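Local structure of EAL/GGDEF domain protein (Methylococcus capsulatus, 3ICL) at residues G95-L106 / V118-A126. The protein is a GGDEF-domain protein, of a family related in fold to the nucleotide cyclases. The protein carries 1 engineered substitution. Sequence-based numbering, arbitrary orientation.
Sequences GALVAQKILDGL and VISVSIGIA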
ATOM      1  N   GLY A  95     -11.350   1.754  -4.490  1.00 17.17           N
ATOM      2  CA  GLY A  95     -10.045   2.119  -3.974  1.00 16.64           C
ATOM      3  C   GLY A  95      -9.266   3.176  -4.734  1.00 15.10           C
ATOM      4  O   GLY A  95      -8.252   3.650  -4.237  1.00 14.84           O
ATOM      5  N   ALA A  96      -9.718   3.562  -5.925  1.00 15.81           N
ATOM      6  CA  ALA A  96      -8.991   4.559  -6.705  1.00 13.35           C
ATOM      7  C   ALA A  96      -8.817   5.884  -5.966  1.00 16.15           C
ATOM      8  O   ALA A  96      -7.756   6.510  -6.039  1.00 15.59           O
ATOM      9  CB  ALA A  96      -9.688   4.792  -8.046  1.00 10.63           C
ATOM     10  N   LEU A  97      -9.854   6.316  -5.254  1.00 13.03           N
ATOM     11  CA  LEU A  97      -9.771   7.573  -4.519  1.00 14.01           C
ATOM     12  C   LEU A  97      -8.824   7.447  -3.330  1.00 18.00           C
ATOM     13  O   LEU A  97      -8.250   8.437  -2.886  1.00 18.71           O
ATOM     14  CB  LEU A  97     -11.162   8.017  -4.042  1.00 15.17           C
ATOM     15  CG  LEU A  97     -12.161   8.338  -5.159  1.00 20.56           C
ATOM     16  CD1 LEU A  97     -13.458   8.876  -4.557  1.00 27.07           C
ATOM     17  CD2 LEU A  97     -11.552   9.367  -6.112  1.00 15.97           C
ATOM     18  N   VAL A  98      -8.655   6.231  -2.816  1.00 14.96           N
ATOM     19  CA  VAL A  98      -7.751   6.017  -1.689  1.00 16.02           C
ATOM     20  C   VAL A  98      -6.322   6.034  -2.228  1.00 16.62           C
ATOM     21  O   VAL A  98      -5.438   6.631  -1.631  1.00 18.74           O
ATOM     22  CB  VAL A  98      -8.040   4.674  -0.967  1.00 18.66           C
ATOM     23  CG1 VAL A  98      -6.996   4.422   0.104  1.00 20.71           C
ATOM     24  CG2 VAL A  98      -9.415   4.715  -0.331  1.00 22.62           C
ATOM     25  N   ALA A  99      -6.105   5.394  -3.372  1.00 14.61           N
ATOM     26  CA  ALA A  99      -4.795   5.373  -3.994  1.00 13.94           C
ATOM     27  C   ALA A  99      -4.349   6.807  -4.329  1.00 22.77           C
ATOM     28  O   ALA A  99      -3.168   7.146  -4.214  1.00 21.27           O
ATOM     29  CB  ALA A  99      -4.843   4.530  -5.268  1.00 11.47           C
ATOM     30  N   GLN A 100      -5.292   7.643  -4.756  1.00 18.00           N
ATOM     31  CA  GLN A 100      -4.969   9.024  -5.094  1.00 16.18           C
ATOM     32  C   GLN A 100      -4.597   9.834  -3.852  1.00 22.29           C
ATOM     33  O   GLN A 100      -3.701  10.679  -3.896  1.00 20.65           O
ATOM     34  CB  GLN A 100      -6.149   9.672  -5.825  1.00 15.57           C
ATOM     35  CG  GLN A 100      -6.250   9.215  -7.274  1.00 21.81           C
ATOM     36  CD  GLN A 100      -7.572   9.564  -7.919  1.00 18.64           C
ATOM     37  OE1 GLN A 100      -8.312  10.421  -7.434  1.00 22.40           O
ATOM     38  NE2 GLN A 100      -7.872   8.908  -9.029  1.00  9.58           N
ATOM     39  N   LYS A 101      -5.272   9.559  -2.742  1.00 15.23           N
ATOM     40  CA  LYS A 101      -4.998  10.267  -1.494  1.00 15.46           C
ATOM     41  C   LYS A 101      -3.632   9.845  -0.942  1.00 18.76           C
ATOM     42  O   LYS A 101      -2.921  10.647  -0.324  1.00 13.15           O
ATOM     43  CB  LYS A 101      -6.104   9.978  -0.473  1.00 18.76           C
ATOM     44  CG  LYS A 101      -6.022  10.815   0.791  1.00 30.11           C
ATOM     45  CD  LYS A 101      -7.268  10.650   1.649  1.00 38.61           C
ATOM     46  CE  LYS A 101      -7.257  11.611   2.828  1.00 44.77           C
ATOM     47  NZ  LYS A 101      -8.515  11.531   3.619  1.00 45.40           N
ATOM     48  N   ILE A 102      -3.273   8.636  -1.118  1.00 12.89           N
ATOM     49  CA  ILE A 102      -1.963   8.158  -0.690  1.00 14.90           C
ATOM     50  C   ILE A 102      -0.905   8.844  -1.538  1.00 19.25           C
ATOM     51  O   ILE A 102       0.088   9.355  -1.017  1.00 20.11           O
ATOM     52  CB  ILE A 102      -1.809   6.624  -0.860  1.00 14.20           C
ATOM     53  CG1 ILE A 102      -2.758   5.867   0.078  1.00 17.14           C
ATOM     54  CG2 ILE A 102      -0.384   6.208  -0.489  1.00 17.66           C
ATOM     55  CD1 ILE A 102      -2.879   4.406  -0.179  1.00 26.81           C
ATOM     56  N   LEU A 103      -1.067   8.810  -2.840  1.00 17.61           N
ATOM     57  CA  LEU A 103      -0.086   9.441  -3.712  1.00 21.48           C
ATOM     58  C   LEU A 103       0.063  10.930  -3.370  1.00 20.58           C
ATOM     59  O   LEU A 103       1.161  11.481  -3.442  1.00 23.10           O
ATOM     60  CB  LEU A 103      -0.476   9.239  -5.190  1.00 16.99           C
ATOM     61  CG  LEU A 103      -0.379   7.795  -5.726  1.00 14.89           C
ATOM     62  CD1 LEU A 103      -0.994   7.697  -7.114  1.00 13.70           C
ATOM     63  CD2 LEU A 103       1.063   7.357  -5.781  1.00 10.75           C
ATOM     64  N   ASP A 104      -1.035  11.581  -2.988  1.00 17.33           N
ATOM     65  CA  ASP A 104      -0.963  12.997  -2.630  1.00 18.01           C
ATOM     66  C   ASP A 104      -0.147  13.185  -1.359  1.00 22.10           C
ATOM     67  O   ASP A 104       0.644  14.120  -1.254  1.00 24.49           O
ATOM     68  CB  ASP A 104      -2.361  13.594  -2.430  1.00 20.32           C
ATOM     69  CG  ASP A 104      -3.132  13.711  -3.730  1.00 27.53           C
ATOM     70  OD1 ASP A 104      -2.498  13.605  -4.802  1.00 27.22           O
ATOM     71  OD2 ASP A 104      -4.362  13.915  -3.682  1.00 26.65           O
ATOM     72  N   GLY A 105      -0.334  12.292  -0.394  1.00 20.56           N
ATOM     73  CA  GLY A 105       0.407  12.403   0.850  1.00 18.15           C
ATOM     74  C   GLY A 105       1.876  12.044   0.691  1.00 20.13           C
ATOM     75  O   GLY A 105       2.740  12.702   1.271  1.00 21.37           O
ATOM     76  N   LEU A 106       2.164  11.013  -0.101  1.00 15.97           N
ATOM     77  CA  LEU A 106       3.541  10.574  -0.309  1.00 19.76           C
ATOM     78  C   LEU A 106       4.341  11.410  -1.304  1.00 25.08           C
ATOM     79  O   LEU A 106       5.550  11.222  -1.441  1.00 24.56           O
ATOM     80  CB  LEU A 106       3.575   9.103  -0.738  1.00 16.07           C
ATOM     81  CG  LEU A 106       2.921   8.106   0.227  1.00 13.04           C
ATOM     82  CD1 LEU A 106       3.150   6.676  -0.265  1.00 11.31           C
ATOM     83  CD2 LEU A 106       3.493   8.288   1.622  1.00 18.37           C
ATOM     84  N   VAL A 118      12.429  12.800  -1.620  1.00 28.08           N
ATOM     85  CA  VAL A 118      11.209  12.642  -2.390  1.00 27.53           C
ATOM     86  C   VAL A 118      11.182  11.200  -2.885  1.00 23.87           C
ATOM     87  O   VAL A 118      12.068  10.771  -3.617  1.00 25.82           O
ATOM     88  CB  VAL A 118      11.171  13.615  -3.592  1.00 31.43           C
ATOM     89  CG1 VAL A 118      12.438  13.475  -4.424  1.00 42.46           C
ATOM     90  CG2 VAL A 118       9.940  13.339  -4.445  1.00 22.38           C
ATOM     91  N   ILE A 119      10.185  10.435  -2.458  1.00 22.76           N
ATOM     92  CA  ILE A 119      10.100   9.047  -2.896  1.00 22.62           C
ATOM     93  C   ILE A 119       9.215   8.946  -4.118  1.00 21.39           C
ATOM     94  O   ILE A 119       8.350   9.801  -4.343  1.00 19.64           O
ATOM     95  CB  ILE A 119       9.504   8.112  -1.811  1.00 20.24           C
ATOM     96  CG1 ILE A 119       8.126   8.620  -1.379  1.00 19.22           C
ATOM     97  CG2 ILE A 119      10.462   7.995  -0.633  1.00 21.65           C
ATOM     98  CD1 ILE A 119       7.393   7.689  -0.453  1.00 27.45           C
ATOM     99  N   SER A 120       9.450   7.908  -4.914  1.00 21.01           N
ATOM    100  CA  SER A 120       8.641   7.639  -6.098  1.00 22.59           C
ATOM    101  C   SER A 120       7.803   6.424  -5.671  1.00 21.29           C
ATOM    102  O   SER A 120       8.320   5.504  -5.037  1.00 27.36           O
ATOM    103  CB  SER A 120       9.539   7.313  -7.296  1.00 21.92           C
ATOM    104  OG  SER A 120      10.413   6.245  -6.993  1.00 30.50           O
ATOM    105  N   VAL A 121       6.517   6.427  -6.009  1.00 20.63           N
ATOM    106  CA  VAL A 121       5.606   5.359  -5.589  1.00 16.94           C
ATOM    107  C   VAL A 121       4.795   4.722  -6.718  1.00 21.27           C
ATOM    108  O   VAL A 121       4.376   5.405  -7.651  1.00 21.69           O
ATOM    109  CB  VAL A 121       4.597   5.915  -4.537  1.00 20.48           C
ATOM    110  CG1 VAL A 121       3.588   4.855  -4.147  1.00 17.10           C
ATOM    111  CG2 VAL A 121       5.347   6.417  -3.306  1.00 21.98           C
ATOM    112  N   SER A 122       4.579   3.412  -6.626  1.00 13.06           N
ATOM    113  CA  SER A 122       3.773   2.687  -7.615  1.00 15.79           C
ATOM    114  C   SER A 122       2.770   1.833  -6.862  1.00 16.79           C
ATOM    115  O   SER A 122       3.131   1.121  -5.926  1.00 17.91           O
ATOM    116  CB  SER A 122       4.636   1.790  -8.504  1.00 13.43           C
ATOM    117  OG  SER A 122       5.303   2.541  -9.500  1.00 21.56           O
ATOM    118  N   ILE A 123       1.509   1.903  -7.273  1.00 12.16           N
ATOM    119  CA  ILE A 123       0.463   1.151  -6.604  1.00 12.62           C
ATOM    120  C   ILE A 123      -0.333   0.228  -7.522  1.00 17.30           C
ATOM    121  O   ILE A 123      -0.796   0.637  -8.589  1.00 15.54           O
ATOM    122  CB  ILE A 123      -0.539   2.106  -5.922  1.00 13.18           C
ATOM    123  CG1 ILE A 123       0.198   3.014  -4.930  1.00 18.66           C
ATOM    124  CG2 ILE A 123      -1.626   1.295  -5.220  1.00 14.40           C
ATOM    125  CD1 ILE A 123      -0.691   4.054  -4.267  1.00 27.90           C
ATOM    126  N   GLY A 124      -0.493  -1.017  -7.090  1.00 15.00           N
ATOM    127  CA  GLY A 124      -1.278  -1.974  -7.851  1.00 14.79           C
ATOM    128  C   GLY A 124      -2.574  -2.189  -7.090  1.00 13.96           C
ATOM    129  O   GLY A 124      -2.557  -2.264  -5.859  1.00 17.27           O
ATOM    130  N   ILE A 125      -3.613  -2.354  -7.749  1.00 13.75           N
ATOM    131  CA  ILE A 125      -4.876  -2.484  -7.029  1.00 15.00           C
ATOM    132  C   ILE A 125      -5.663  -3.735  -7.404  1.00 13.55           C
ATOM    133  O   ILE A 125      -5.783  -4.085  -8.583  1.00 13.13           O
ATOM    134  CB  ILE A 125      -5.820  -1.263  -7.250  1.00 16.54           C
ATOM    135  CG1 ILE A 125      -5.231   0.015  -6.642  1.00 18.36           C
ATOM    136  CG2 ILE A 125      -7.161  -1.529  -6.581  1.00 11.70           C
ATOM    137  CD1 ILE A 125      -5.953   1.282  -7.039  1.00 28.46           C
ATOM    138  N   ALA A 126      -6.257  -4.461  -6.576  1.00 15.15           N
ATOM    139  CA  ALA A 126      -7.010  -5.676  -6.868  1.00 13.84           C
ATOM    140  C   ALA A 126      -8.343  -5.583  -6.139  1.00 16.95           C
ATOM    141  O   ALA A 126      -8.382  -5.353  -4.933  1.00 22.95           O
ATOM    142  CB  ALA A 126      -6.242  -6.900  -6.405  1.00 10.04           C
TER
HETATM  143  O   HOH W   1       8.050  12.184  -1.191  1.00 26.42           O
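The carbonyl O of Leu106 and the amide N of Ile119 are joined through one water, which donates to Leu106 O at 2.7 Å and accepts from Ile119 N. Ile119 CG1 also packs against Leu106 O, 3.7 Å away, and its CD1 faces Leu106 CB. Beyond this bridge the contact is apolar. Val121 straddles two leucines: CG2 meets Leu106 CD1 at 3.8 Å, the two side chains crossing at about a right angle, while CG1 takes Leu103 CD2 at 3.9 Å. A short branched residue suits this place because each methyl can meet a different leucine. Helix 96-106 lies nearly antiparallel to strand 121-126 (168°), packed on one face of the central mixed sheet of the GGDEF fold, where strand 121-127 runs between strands 32-38 and 156-159. Alternate strand residues face the helix, whereas Ser122 on the other face hydrogen-bonds Asp39 and Asn156. Ile123 holds CG1 anti to its carbonyl carbon (chi1 -57°), and the extended chain carries CD1 to Leu103 CG and, at 4.0 Å, to Ala99 O. The short side chain of Ala99, pointing at the strand, fits between the ends of Ile123 and Ile125, its CB 3.9 Å from Ile125 CD1. Glycine suits the N-cap at Gly95 because its positive phi (84°) would bring a CB up against the carbonyl O before it; Gly95 N is held by Thr92 OG1.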